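Local coordinates for protein (glyceraldehyde 3-phosphate dehydrogenase) (Sulfolobus solfataricus, PDB 1B7G) that oxidises glyceraldehyde 3-phosphate with phosphate to 1,3-bisphosphoglycerate in archaeal glycolysis, using NADP in preference to NAD, at residues Y9-K14 with A168-E173; V137-T142 with S302-E307; V29-T34 with R46-Y51. The protein carries 1 engineered substitution. All coordinates share one frame; numbering follows the deposited sequence.

Contact 1: Y9-K14 with A168-E173. With SO4 (sulfate ion), chain G.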
ATOM      1  N   TYR A   9      19.017   4.174   4.942  1.00 40.48           N
ATOM      2  CA  TYR A   9      17.797   4.441   4.193  1.00 36.84           C
ATOM      3  C   TYR A   9      16.991   3.175   3.976  1.00 37.75           C
ATOM      4  O   TYR A   9      16.908   2.689   2.837  1.00 34.68           O
ATOM      5  CB  TYR A   9      18.204   5.061   2.821  1.00 36.22           C
ATOM      6  CG  TYR A   9      17.095   5.769   2.088  1.00 29.47           C
ATOM      7  CD1 TYR A   9      16.643   7.014   2.554  1.00 26.62           C
ATOM      8  CD2 TYR A   9      16.478   5.230   0.978  1.00 24.74           C
ATOM      9  CE1 TYR A   9      15.633   7.688   1.890  1.00 28.44           C
ATOM     10  CE2 TYR A   9      15.464   5.914   0.315  1.00 27.69           C
ATOM     11  CZ  TYR A   9      15.053   7.135   0.780  1.00 30.42           C
ATOM     12  OH  TYR A   9      14.012   7.795   0.152  1.00 33.11           O
ATOM     13  N   GLY A  10      16.362   2.622   5.031  1.00 33.45           N
ATOM     14  CA  GLY A  10      15.602   1.350   4.853  1.00 29.83           C
ATOM     15  C   GLY A  10      14.139   1.670   5.154  1.00 34.44           C
ATOM     16  O   GLY A  10      13.728   2.831   4.964  1.00 23.53           O
ATOM     17  N   THR A  11      13.372   0.732   5.725  1.00 24.10           N
ATOM     18  CA  THR A  11      11.951   1.010   6.003  1.00 25.32           C
ATOM     19  C   THR A  11      11.757   2.261   6.841  1.00 21.29           C
ATOM     20  O   THR A  11      10.914   3.075   6.532  1.00 27.19           O
ATOM     21  CB  THR A  11      11.383  -0.167   6.861  1.00 37.56           C
ATOM     22  OG1 THR A  11      11.474  -1.302   5.998  1.00 28.75           O
ATOM     23  CG2 THR A  11       9.923   0.058   7.233  1.00 32.56           C
ATOM     24  N   ILE A  12      12.463   2.331   7.980  1.00 24.65           N
ATOM     25  CA  ILE A  12      12.327   3.482   8.882  1.00 27.26           C
ATOM     26  C   ILE A  12      13.039   4.736   8.317  1.00 24.76           C
ATOM     27  O   ILE A  12      12.472   5.809   8.327  1.00 26.08           O
ATOM     28  CB  ILE A  12      12.891   3.180  10.265  1.00 32.05           C
ATOM     29  CG1 ILE A  12      12.377   1.857  10.860  1.00 25.80           C
ATOM     30  CG2 ILE A  12      12.637   4.333  11.247  1.00 17.71           C
ATOM     31  CD1 ILE A  12      10.874   1.691  10.812  1.00 38.77           C
ATOM     32  N   GLY A  13      14.301   4.579   7.905  1.00 22.61           N
ATOM     33  CA  GLY A  13      15.090   5.691   7.397  1.00 26.64           C
ATOM     34  C   GLY A  13      14.429   6.434   6.247  1.00 28.44           C
ATOM     35  O   GLY A  13      14.315   7.645   6.267  1.00 26.50           O
ATOM     36  N   LYS A  14      13.940   5.719   5.211  1.00 26.99           N
ATOM     37  CA  LYS A  14      13.257   6.420   4.116  1.00 30.57           C
ATOM     38  C   LYS A  14      12.123   7.269   4.669  1.00 31.29           C
ATOM     39  O   LYS A  14      11.862   8.384   4.181  1.00 28.38           O
ATOM     40  CB  LYS A  14      12.848   5.464   3.015  1.00 37.27           C
ATOM     41  CG  LYS A  14      11.597   4.601   3.226  1.00 28.66           C
ATOM     42  CD  LYS A  14      11.552   3.561   2.092  1.00 30.62           C
ATOM     43  CE  LYS A  14      10.622   2.410   2.396  1.00 25.22           C
ATOM     44  NZ  LYS A  14      10.456   1.519   1.206  1.00 23.33           N
ATOM     45  N   ALA A 168       5.765 -11.282  11.043  1.00 22.90           N
ATOM     46  CA  ALA A 168       7.024 -11.927  10.773  1.00 18.63           C
ATOM     47  C   ALA A 168       8.083 -11.033  10.109  1.00 26.13           C
ATOM     48  O   ALA A 168       9.268 -11.028  10.488  1.00 22.94           O
ATOM     49  CB  ALA A 168       6.769 -13.127   9.793  1.00 19.59           C
ATOM     50  N   ALA A 169       7.685 -10.355   9.049  1.00 25.31           N
ATOM     51  CA  ALA A 169       8.617  -9.551   8.256  1.00 29.25           C
ATOM     52  C   ALA A 169       7.812  -8.533   7.445  1.00 28.78           C
ATOM     53  O   ALA A 169       6.608  -8.685   7.291  1.00 23.17           O
ATOM     54  CB  ALA A 169       9.352 -10.488   7.275  1.00 30.74           C
ATOM     55  N   ASP A 170       8.429  -7.400   7.084  1.00 29.40           N
ATOM     56  CA  ASP A 170       7.624  -6.445   6.306  1.00 28.58           C
ATOM     57  C   ASP A 170       7.339  -7.045   4.922  1.00 28.41           C
ATOM     58  O   ASP A 170       8.018  -7.952   4.446  1.00 25.38           O
ATOM     59  CB  ASP A 170       8.303  -5.112   6.173  1.00 31.21           C
ATOM     60  CG  ASP A 170       8.363  -4.424   7.549  1.00 33.39           C
ATOM     61  OD1 ASP A 170       7.316  -4.498   8.233  1.00 31.88           O
ATOM     62  OD2 ASP A 170       9.444  -3.891   7.844  1.00 43.20           O
ATOM     63  N   GLN A 171       6.330  -6.470   4.296  1.00 28.02           N
ATOM     64  CA  GLN A 171       5.832  -6.892   3.020  1.00 32.66           C
ATOM     65  C   GLN A 171       6.868  -6.889   1.898  1.00 32.45           C
ATOM     66  O   GLN A 171       6.833  -7.820   1.063  1.00 36.49           O
ATOM     67  CB  GLN A 171       4.640  -6.020   2.602  1.00 39.35           C
ATOM     68  CG  GLN A 171       4.095  -6.504   1.246  1.00 43.40           C
ATOM     69  CD  GLN A 171       2.759  -5.842   0.957  1.00 49.36           C
ATOM     70  OE1 GLN A 171       1.723  -6.267   1.474  1.00 36.84           O
ATOM     71  NE2 GLN A 171       2.838  -4.764   0.175  1.00 50.48           N
ATOM     72  N   LYS A 172       7.831  -5.987   1.928  1.00 29.16           N
ATOM     73  CA  LYS A 172       8.864  -5.994   0.873  1.00 34.57           C
ATOM     74  C   LYS A 172       9.848  -7.132   1.055  1.00 32.53           C
ATOM     75  O   LYS A 172      10.571  -7.485   0.118  1.00 37.30           O
ATOM     76  CB  LYS A 172       9.594  -4.644   0.810  1.00 22.22           C
ATOM     77  CG  LYS A 172      10.766  -4.533   1.794  1.00 31.49           C
ATOM     78  CD  LYS A 172      11.055  -3.083   2.140  1.00 32.01           C
ATOM     79  CE  LYS A 172      12.386  -2.928   2.835  1.00 30.83           C
ATOM     80  NZ  LYS A 172      12.624  -1.540   3.314  1.00 40.32           N
ATOM     81  N   GLU A 173       9.997  -7.665   2.264  1.00 34.46           N
ATOM     82  CA  GLU A 173      10.987  -8.737   2.485  1.00 33.57           C
ATOM     83  C   GLU A 173      10.442 -10.011   1.883  1.00 32.14           C
ATOM     84  O   GLU A 173       9.227 -10.310   1.934  1.00 43.50           O
ATOM     85  CB  GLU A 173      11.356  -8.808   3.974  1.00 34.84           C
ATOM     86  CG  GLU A 173      11.509  -7.454   4.647  1.00 35.93           C
ATOM     87  CD  GLU A 173      11.833  -7.433   6.123  1.00 58.79           C
ATOM     88  OE1 GLU A 173      13.045  -7.442   6.481  1.00 55.71           O
ATOM     89  OE2 GLU A 173      10.947  -7.369   7.025  1.00 48.37           O
TER
HETATM   90  S   SO4 G 610      15.074  -2.744   5.935  1.00 80.19           S
HETATM   91  O1  SO4 G 610      14.858  -2.414   4.489  1.00 83.14           O
HETATM   92  O2  SO4 G 610      14.293  -1.786   6.785  1.00 80.95           O
HETATM   93  O3  SO4 G 610      16.537  -2.627   6.252  1.00 81.86           O
HETATM   94  O4  SO4 G 610      14.622  -4.149   6.215  1.00 84.53           O
HETATM   95  O   HOH W   1      12.092  -3.935   6.461  1.00 39.38           O
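The hydroxyl Thr11 OG1 is gripped by the ammonium of Lys172, whose NZ donates to it at 2.9 Å, and by a water that lies 2.7 Å from the same OG1 and links it to Asp170 OD2. OG1 stands beside its own backbone N (chi1 -64°), which places it within reach of both Lys172 NZ and the water. A sulfate sits alongside: Thr11 N gives a nearly straight bond of 2.9 Å (167°) to sulfate O2. The Lys172 chain, extended beyond CG, spans the gap obliquely to the threonine, and NZ donates to sulfate O1 as well, at 2.7 Å. The same water is also hydrogen-bonded to sulfate O4. Gly10, with no CB, does not obstruct the anion at the turn leading into helix 11-21. Lys14 NZ comes within 4.3 Å of Lys172 NZ, but Glu39 forms salt bridges with both, and Lys14 is further paired with Glu263 and Asp267 of the second subunit. Asp170 is fixed through OD1 by Arg167 and Gln300. A helix-start amide, a lysine and a water holding one anion beside a GxGxxG-like turn make a pocket suited to a phosphate, consistent with dinucleotide binding where this catalytic-domain loop meets the Rossmann domain.

Contact 2: V137-T142 with S302-E307. With SO4 (sulfate ion), chain C.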
ATOM      1  N   VAL A 137      12.572   3.962  21.596  1.00 25.80           N
ATOM      2  CA  VAL A 137      12.245   2.550  21.834  1.00 28.56           C
ATOM      3  C   VAL A 137      11.662   1.891  20.577  1.00 25.27           C
ATOM      4  O   VAL A 137      11.289   2.556  19.608  1.00 27.61           O
ATOM      5  CB  VAL A 137      11.263   2.348  22.989  1.00 23.76           C
ATOM      6  CG1 VAL A 137      12.028   2.266  24.322  1.00 33.57           C
ATOM      7  CG2 VAL A 137      10.220   3.445  23.051  1.00 24.43           C
ATOM      8  N   SER A 138      11.583   0.549  20.607  1.00 24.23           N
ATOM      9  CA  SER A 138      11.109  -0.188  19.431  1.00 18.83           C
ATOM     10  C   SER A 138       9.681   0.146  19.110  1.00 20.34           C
ATOM     11  O   SER A 138       8.923   0.739  19.896  1.00 24.99           O
ATOM     12  CB  SER A 138      11.250  -1.724  19.698  1.00 21.65           C
ATOM     13  OG  SER A 138      10.164  -2.081  20.599  1.00 19.84           O
ATOM     14  N   CYS A 139       9.192  -0.339  17.959  1.00 20.71           N
ATOM     15  CA  CYS A 139       7.827  -0.111  17.538  1.00 21.92           C
ATOM     16  C   CYS A 139       6.788  -0.610  18.558  1.00 23.25           C
ATOM     17  O   CYS A 139       5.817   0.067  18.849  1.00 20.91           O
ATOM     18  CB  CYS A 139       7.599  -0.904  16.201  1.00 29.02           C
ATOM     19  SG  CYS A 139       8.830  -0.433  14.926  1.00 41.13           S
ATOM     20  N   ASN A 140       6.959  -1.850  19.064  1.00 20.56           N
ATOM     21  CA  ASN A 140       5.928  -2.336  20.004  1.00 22.66           C
ATOM     22  C   ASN A 140       6.143  -1.734  21.379  1.00 18.77           C
ATOM     23  O   ASN A 140       5.168  -1.521  22.093  1.00 21.46           O
ATOM     24  CB  ASN A 140       5.941  -3.882  20.031  1.00 26.18           C
ATOM     25  CG  ASN A 140       5.252  -4.420  18.778  1.00 25.88           C
ATOM     26  OD1 ASN A 140       4.173  -3.952  18.416  1.00 21.08           O
ATOM     27  ND2 ASN A 140       5.846  -5.384  18.113  1.00 21.63           N
ATOM     28  N   THR A 141       7.394  -1.344  21.716  1.00 21.61           N
ATOM     29  CA  THR A 141       7.588  -0.706  23.026  1.00 21.11           C
ATOM     30  C   THR A 141       6.901   0.658  23.004  1.00 23.26           C
ATOM     31  O   THR A 141       6.276   1.118  23.958  1.00 23.55           O
ATOM     32  CB  THR A 141       9.074  -0.532  23.348  1.00 19.93           C
ATOM     33  OG1 THR A 141       9.758  -1.788  23.203  1.00 24.56           O
ATOM     34  CG2 THR A 141       9.254  -0.050  24.792  1.00 16.46           C
ATOM     35  N   THR A 142       7.067   1.351  21.852  1.00 23.38           N
ATOM     36  CA  THR A 142       6.407   2.653  21.689  1.00 21.17           C
ATOM     37  C   THR A 142       4.916   2.571  21.872  1.00 22.86           C
ATOM     38  O   THR A 142       4.295   3.437  22.500  1.00 22.46           O
ATOM     39  CB  THR A 142       6.731   3.271  20.324  1.00 20.54           C
ATOM     40  OG1 THR A 142       8.143   3.510  20.196  1.00 22.83           O
ATOM     41  CG2 THR A 142       6.016   4.607  20.125  1.00 23.92           C
ATOM     42  N   SER A 302       5.794   2.509  10.460  1.00 27.60           N
ATOM     43  CA  SER A 302       5.708   3.947  10.705  1.00 27.16           C
ATOM     44  C   SER A 302       5.535   4.448  12.116  1.00 29.74           C
ATOM     45  O   SER A 302       5.659   5.686  12.284  1.00 22.17           O
ATOM     46  CB  SER A 302       4.518   4.456   9.876  1.00 26.16           C
ATOM     47  OG  SER A 302       3.275   4.026  10.336  1.00 27.38           O
ATOM     48  N   ILE A 303       5.136   3.665  13.098  1.00 21.47           N
ATOM     49  CA  ILE A 303       4.877   4.192  14.425  1.00 22.66           C
ATOM     50  C   ILE A 303       6.000   5.021  15.019  1.00 19.55           C
ATOM     51  O   ILE A 303       5.689   6.082  15.594  1.00 25.17           O
ATOM     52  CB  ILE A 303       4.435   3.090  15.424  1.00 18.15           C
ATOM     53  CG1 ILE A 303       4.176   3.756  16.790  1.00 20.27           C
ATOM     54  CG2 ILE A 303       5.499   1.978  15.473  1.00 17.74           C
ATOM     55  CD1 ILE A 303       3.355   2.865  17.750  1.00 24.87           C
ATOM     56  N   VAL A 304       7.267   4.703  14.772  1.00 21.99           N
ATOM     57  CA  VAL A 304       8.342   5.469  15.383  1.00 26.59           C
ATOM     58  C   VAL A 304       8.750   6.714  14.598  1.00 28.27           C
ATOM     59  O   VAL A 304       9.609   7.467  15.097  1.00 21.82           O
ATOM     60  CB  VAL A 304       9.586   4.668  15.759  1.00 26.28           C
ATOM     61  CG1 VAL A 304       9.249   3.580  16.780  1.00 28.98           C
ATOM     62  CG2 VAL A 304      10.341   4.068  14.587  1.00 23.90           C
ATOM     63  N   VAL A 305       8.229   6.933  13.420  1.00 23.38           N
ATOM     64  CA  VAL A 305       8.593   8.125  12.636  1.00 25.29           C
ATOM     65  C   VAL A 305       8.380   9.426  13.365  1.00 22.46           C
ATOM     66  O   VAL A 305       9.390  10.129  13.574  1.00 28.52           O
ATOM     67  CB  VAL A 305       7.906   8.050  11.256  1.00 26.24           C
ATOM     68  CG1 VAL A 305       8.138   9.292  10.403  1.00 25.50           C
ATOM     69  CG2 VAL A 305       8.511   6.817  10.552  1.00 19.09           C
ATOM     70  N   PRO A 306       7.204   9.788  13.859  1.00 22.99           N
ATOM     71  CA  PRO A 306       6.985  10.996  14.612  1.00 26.44           C
ATOM     72  C   PRO A 306       7.826  11.056  15.872  1.00 30.71           C
ATOM     73  O   PRO A 306       8.377  12.137  16.206  1.00 24.75           O
ATOM     74  CB  PRO A 306       5.495  11.088  14.849  1.00 19.99           C
ATOM     75  CG  PRO A 306       5.029   9.660  14.734  1.00 28.98           C
ATOM     76  CD  PRO A 306       5.957   8.974  13.768  1.00 25.67           C
ATOM     77  N   GLU A 307       8.092   9.935  16.545  1.00 27.10           N
ATOM     78  CA  GLU A 307       8.936   9.855  17.702  1.00 27.34           C
ATOM     79  C   GLU A 307      10.368  10.294  17.405  1.00 24.87           C
ATOM     80  O   GLU A 307      10.984  11.017  18.191  1.00 24.63           O
ATOM     81  CB  GLU A 307       8.982   8.406  18.295  1.00 26.67           C
ATOM     82  CG  GLU A 307       7.595   7.857  18.613  1.00 28.45           C
ATOM     83  CD  GLU A 307       6.805   8.695  19.590  1.00 26.51           C
ATOM     84  OE1 GLU A 307       7.463   9.344  20.429  1.00 23.44           O
ATOM     85  OE2 GLU A 307       5.554   8.805  19.505  1.00 22.11           O
TER
HETATM   86  S   SO4 C 601       9.555  -4.994  18.556  1.00 25.27           S
HETATM   87  O1  SO4 C 601      10.456  -5.489  17.523  1.00 34.33           O
HETATM   88  O2  SO4 C 601       8.498  -6.103  18.875  1.00 29.64           O
HETATM   89  O3  SO4 C 601       8.765  -3.804  18.253  1.00 30.69           O
HETATM   90  O4  SO4 C 601      10.400  -4.765  19.742  1.00 30.27           O
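Ile303 carries CG1 trans to its backbone N (chi1 -180°), which leaves the CG2 branch to press on Cys139, with Ile303 CG2 3.6 Å from Cys139 CB. Val304 sets CG1 beside its N (chi1 -61°), aiming that methyl at the approach to helix 139-152 and its first turn, 3.6 Å from Val137 O and from Thr142 OG1. Thr142 divides its two branches. OG1 folds back to donate to Ser138 O at 2.9 Å, from 46° above the carbonyl plane, while Thr142 N bonds to the same oxygen; CG2 slides past Ile303 and meets Glu307 CG at 3.9 Å. Ser138 is the N-cap: its OG accepts from Thr141 N at 3.1 Å and donates to a sulfate. That ion also takes Asn140 N, 2.8 Å from its O3, and Asn140 ND2, with His193 and Arg166 completing the grip in the inorganic-phosphate site. Cys139, the probable nucleophile, is thus backed by aliphatic groups on a capped helix start next to a bound anion. Buried Glu307 is held by Arg146 and Arg245. Helix 139-152, entered from strand 133-136 of the parallel sheet, here meets the start of helix 304-315, which follows strand 291-298 of the mixed sheet; Ile12 of helix 11-21 packs on Val304, and helix 193-198 borders Asn140 and Thr141.

Contact 3: V29-T34 with R46-Y51. Unlike the reference sequence in segment 46-51: Ile48 (reference Tyr). With SO4 (sulfate ion), chain E.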
ATOM      1  N   VAL A  29      19.991  16.742   5.205  1.00 37.59           N
ATOM      2  CA  VAL A  29      21.317  16.897   4.611  1.00 35.73           C
ATOM      3  C   VAL A  29      21.562  15.802   3.602  1.00 37.92           C
ATOM      4  O   VAL A  29      22.161  15.996   2.545  1.00 32.81           O
ATOM      5  CB  VAL A  29      22.424  16.855   5.692  1.00 44.90           C
ATOM      6  CG1 VAL A  29      23.794  16.644   5.086  1.00 41.81           C
ATOM      7  CG2 VAL A  29      22.412  18.137   6.522  1.00 45.90           C
ATOM      8  N   GLY A  30      21.118  14.580   3.933  1.00 31.39           N
ATOM      9  CA  GLY A  30      21.379  13.462   3.015  1.00 27.54           C
ATOM     10  C   GLY A  30      21.141  12.156   3.800  1.00 33.16           C
ATOM     11  O   GLY A  30      20.814  12.216   4.989  1.00 30.99           O
ATOM     12  N   VAL A  31      21.220  11.027   3.111  1.00 36.01           N
ATOM     13  CA  VAL A  31      20.961   9.724   3.736  1.00 36.25           C
ATOM     14  C   VAL A  31      22.112   8.774   3.439  1.00 40.88           C
ATOM     15  O   VAL A  31      22.767   8.889   2.406  1.00 38.13           O
ATOM     16  CB  VAL A  31      19.652   9.086   3.236  1.00 29.05           C
ATOM     17  CG1 VAL A  31      18.473  10.030   3.383  1.00 25.57           C
ATOM     18  CG2 VAL A  31      19.715   8.622   1.789  1.00 33.30           C
ATOM     19  N   ALA A  32      22.315   7.796   4.326  1.00 39.45           N
ATOM     20  CA  ALA A  32      23.419   6.853   4.147  1.00 36.07           C
ATOM     21  C   ALA A  32      22.894   5.441   3.876  1.00 42.68           C
ATOM     22  O   ALA A  32      21.930   4.982   4.513  1.00 35.55           O
ATOM     23  CB  ALA A  32      24.332   6.915   5.349  1.00 31.95           C
ATOM     24  N   LYS A  33      23.531   4.765   2.924  1.00 38.41           N
ATOM     25  CA  LYS A  33      23.053   3.445   2.476  1.00 42.31           C
ATOM     26  C   LYS A  33      24.182   2.598   1.912  1.00 41.31           C
ATOM     27  O   LYS A  33      25.138   3.179   1.378  1.00 40.23           O
ATOM     28  CB  LYS A  33      22.024   3.717   1.374  1.00 35.89           C
ATOM     29  CG  LYS A  33      21.534   2.487   0.648  1.00 59.96           C
ATOM     30  CD  LYS A  33      20.305   1.877   1.273  1.00 60.16           C
ATOM     31  CE  LYS A  33      19.722   0.779   0.377  1.00 61.98           C
ATOM     32  NZ  LYS A  33      18.657   0.025   1.092  1.00 74.16           N
ATOM     33  N   THR A  34      24.135   1.274   2.024  1.00 42.15           N
ATOM     34  CA  THR A  34      25.225   0.452   1.522  1.00 44.23           C
ATOM     35  C   THR A  34      24.993  -0.118   0.130  1.00 44.24           C
ATOM     36  O   THR A  34      25.949  -0.170  -0.661  1.00 50.06           O
ATOM     37  CB  THR A  34      25.578  -0.709   2.475  1.00 40.68           C
ATOM     38  OG1 THR A  34      26.016  -0.175   3.722  1.00 46.48           O
ATOM     39  CG2 THR A  34      26.716  -1.537   1.899  1.00 44.26           C
ATOM     40  N   ARG A  46      14.573  11.535  -6.404  1.00 49.43           N
ATOM     41  CA  ARG A  46      13.919  12.632  -5.719  1.00 45.65           C
ATOM     42  C   ARG A  46      14.894  13.721  -5.293  1.00 45.36           C
ATOM     43  O   ARG A  46      14.504  14.620  -4.535  1.00 41.64           O
ATOM     44  CB  ARG A  46      13.174  12.091  -4.489  1.00 53.28           C
ATOM     45  CG  ARG A  46      11.910  11.337  -4.870  1.00 42.62           C
ATOM     46  CD  ARG A  46      11.093  11.003  -3.647  1.00 47.85           C
ATOM     47  NE  ARG A  46      10.906  12.158  -2.768  1.00 48.22           N
ATOM     48  CZ  ARG A  46      10.775  12.032  -1.444  1.00 55.16           C
ATOM     49  NH1 ARG A  46      10.811  10.831  -0.867  1.00 38.27           N
ATOM     50  NH2 ARG A  46      10.601  13.117  -0.702  1.00 40.68           N
ATOM     51  N   GLY A  47      16.178  13.614  -5.642  1.00 38.92           N
ATOM     52  CA  GLY A  47      17.138  14.649  -5.288  1.00 44.14           C
ATOM     53  C   GLY A  47      17.791  14.480  -3.931  1.00 44.40           C
ATOM     54  O   GLY A  47      18.556  15.337  -3.459  1.00 38.63           O
ATOM     55  N   ILE A  48      17.515  13.337  -3.285  1.00 40.60           N
ATOM     56  CA  ILE A  48      18.145  13.085  -1.988  1.00 34.72           C
ATOM     57  C   ILE A  48      19.595  12.681  -2.183  1.00 33.63           C
ATOM     58  O   ILE A  48      19.944  11.800  -2.966  1.00 35.47           O
ATOM     59  CB  ILE A  48      17.329  12.005  -1.223  1.00 32.58           C
ATOM     60  CG1 ILE A  48      15.915  12.537  -0.946  1.00 26.12           C
ATOM     61  CG2 ILE A  48      18.033  11.679   0.090  1.00 32.33           C
ATOM     62  CD1 ILE A  48      14.934  11.439  -0.509  1.00 36.83           C
ATOM     63  N   ARG A  49      20.496  13.341  -1.489  1.00 33.05           N
ATOM     64  CA  ARG A  49      21.920  13.038  -1.535  1.00 36.30           C
ATOM     65  C   ARG A  49      22.207  11.729  -0.793  1.00 39.60           C
ATOM     66  O   ARG A  49      21.844  11.611   0.386  1.00 36.92           O
ATOM     67  CB  ARG A  49      22.708  14.166  -0.862  1.00 34.89           C
ATOM     68  CG  ARG A  49      22.780  15.426  -1.738  1.00 47.26           C
ATOM     69  CD  ARG A  49      23.601  16.509  -1.032  1.00 55.90           C
ATOM     70  NE  ARG A  49      23.495  17.767  -1.739  1.00 73.97           N
ATOM     71  CZ  ARG A  49      23.822  18.987  -1.366  1.00 75.84           C
ATOM     72  NH1 ARG A  49      24.335  19.254  -0.173  1.00 80.24           N
ATOM     73  NH2 ARG A  49      23.625  19.983  -2.227  1.00 79.11           N
ATOM     74  N   ILE A  50      22.872  10.814  -1.462  1.00 34.51           N
ATOM     75  CA  ILE A  50      23.232   9.536  -0.884  1.00 38.13           C
ATOM     76  C   ILE A  50      24.715   9.397  -0.597  1.00 40.53           C
ATOM     77  O   ILE A  50      25.570   9.583  -1.459  1.00 39.11           O
ATOM     78  CB  ILE A  50      22.828   8.366  -1.803  1.00 36.27           C
ATOM     79  CG1 ILE A  50      21.333   8.460  -2.136  1.00 35.44           C
ATOM     80  CG2 ILE A  50      23.182   7.043  -1.119  1.00 35.97           C
ATOM     81  CD1 ILE A  50      20.924   7.457  -3.198  1.00 41.16           C
ATOM     82  N   TYR A  51      25.021   9.086   0.649  1.00 35.55           N
ATOM     83  CA  TYR A  51      26.376   8.908   1.133  1.00 33.51           C
ATOM     84  C   TYR A  51      26.574   7.419   1.430  1.00 37.58           C
ATOM     85  O   TYR A  51      25.602   6.753   1.820  1.00 32.11           O
ATOM     86  CB  TYR A  51      26.618   9.749   2.352  1.00 34.02           C
ATOM     87  CG  TYR A  51      26.494  11.248   2.153  1.00 38.50           C
ATOM     88  CD1 TYR A  51      25.277  11.861   1.967  1.00 31.22           C
ATOM     89  CD2 TYR A  51      27.639  12.049   2.206  1.00 37.77           C
ATOM     90  CE1 TYR A  51      25.186  13.236   1.798  1.00 41.95           C
ATOM     91  CE2 TYR A  51      27.554  13.428   2.062  1.00 40.60           C
ATOM     92  CZ  TYR A  51      26.327  14.015   1.852  1.00 43.17           C
ATOM     93  OH  TYR A  51      26.221  15.389   1.705  1.00 40.77           O
TER
HETATM   94  S   SO4 E 605      21.682  -1.998   2.596  1.00 66.17           S
HETATM   95  O1  SO4 E 605      21.883  -0.698   1.883  1.00 65.29           O
HETATM   96  O2  SO4 E 605      20.432  -2.661   2.083  1.00 70.85           O
HETATM   97  O3  SO4 E 605      21.534  -1.749   4.062  1.00 70.65           O
HETATM   98  O4  SO4 E 605      22.851  -2.903   2.367  1.00 68.27           O
HETATM   99  O   HOH W   2      19.811  15.612   0.585  1.00 44.27           O
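Val31 and Ile48 cross at an angle, Val31 CG1 lying 3.7 Å from Ile48 CG2, within the beta-alpha-beta unit of the Rossmann fold formed by strand 26-32, helix 38-45 and strand 50-51. Ile48 is a tyrosine in the reference sequence. Val31 and Ile50 project from the same face of the parallel pair; helix 38-45 packs on Ile50 through Ala40 and His44, and on Ile48 through Ala43. Ala32 and Tyr51 occupy the opposite face, against Leu74 of helix 71-77. With CG beside its own N (chi1 -62°), Tyr51 lays its ring back along the neighbouring strand: the edge points at Val31 O, which lies in the ring plane 3.9 Å from Tyr51 CD1, and CE1 passes 4.0 Å from Gly30 CA. Backbone bonds hold this register, from Val31 N to Arg49 O (2.9 Å), Tyr51 N to Val31 O (2.9 Å) and Lys33 N to Tyr51 O (3.1 Å). Beyond the strand, Thr34 N donates to a sulfate that Ser35 also binds and Lys33 NZ reaches weakly, so an anion sits at the strand's C-terminal end. At the other end of the pairing a water accepts from Arg49 N at 3.2 Å and bonds weakly to Val29 O.

How the contacts relate
From the N terminus, residues 9-14 open contact 1 just after the first strand. Contact 3 closes its short loop around helix 38-45, nested inside the long loop of contact 1. Residues 137-142 begin contact 2 before 168-173 close contact 1, and 302-307 close contact 2 later, so these two cross. Contact 3 ties the edge of the parallel sheet, contact 1 joins that domain to a loop of the mixed-sheet domain, and contact 2 packs the start of helix 139-152, after the parallel sheet, on that of helix 304-315, after the mixed sheet. Tyr9 N probably hydrogen-bonds to Ala32 O, tying contact 1 to contact 3; contacts 2 and 3 stay about 12 Å apart at their nearest atoms.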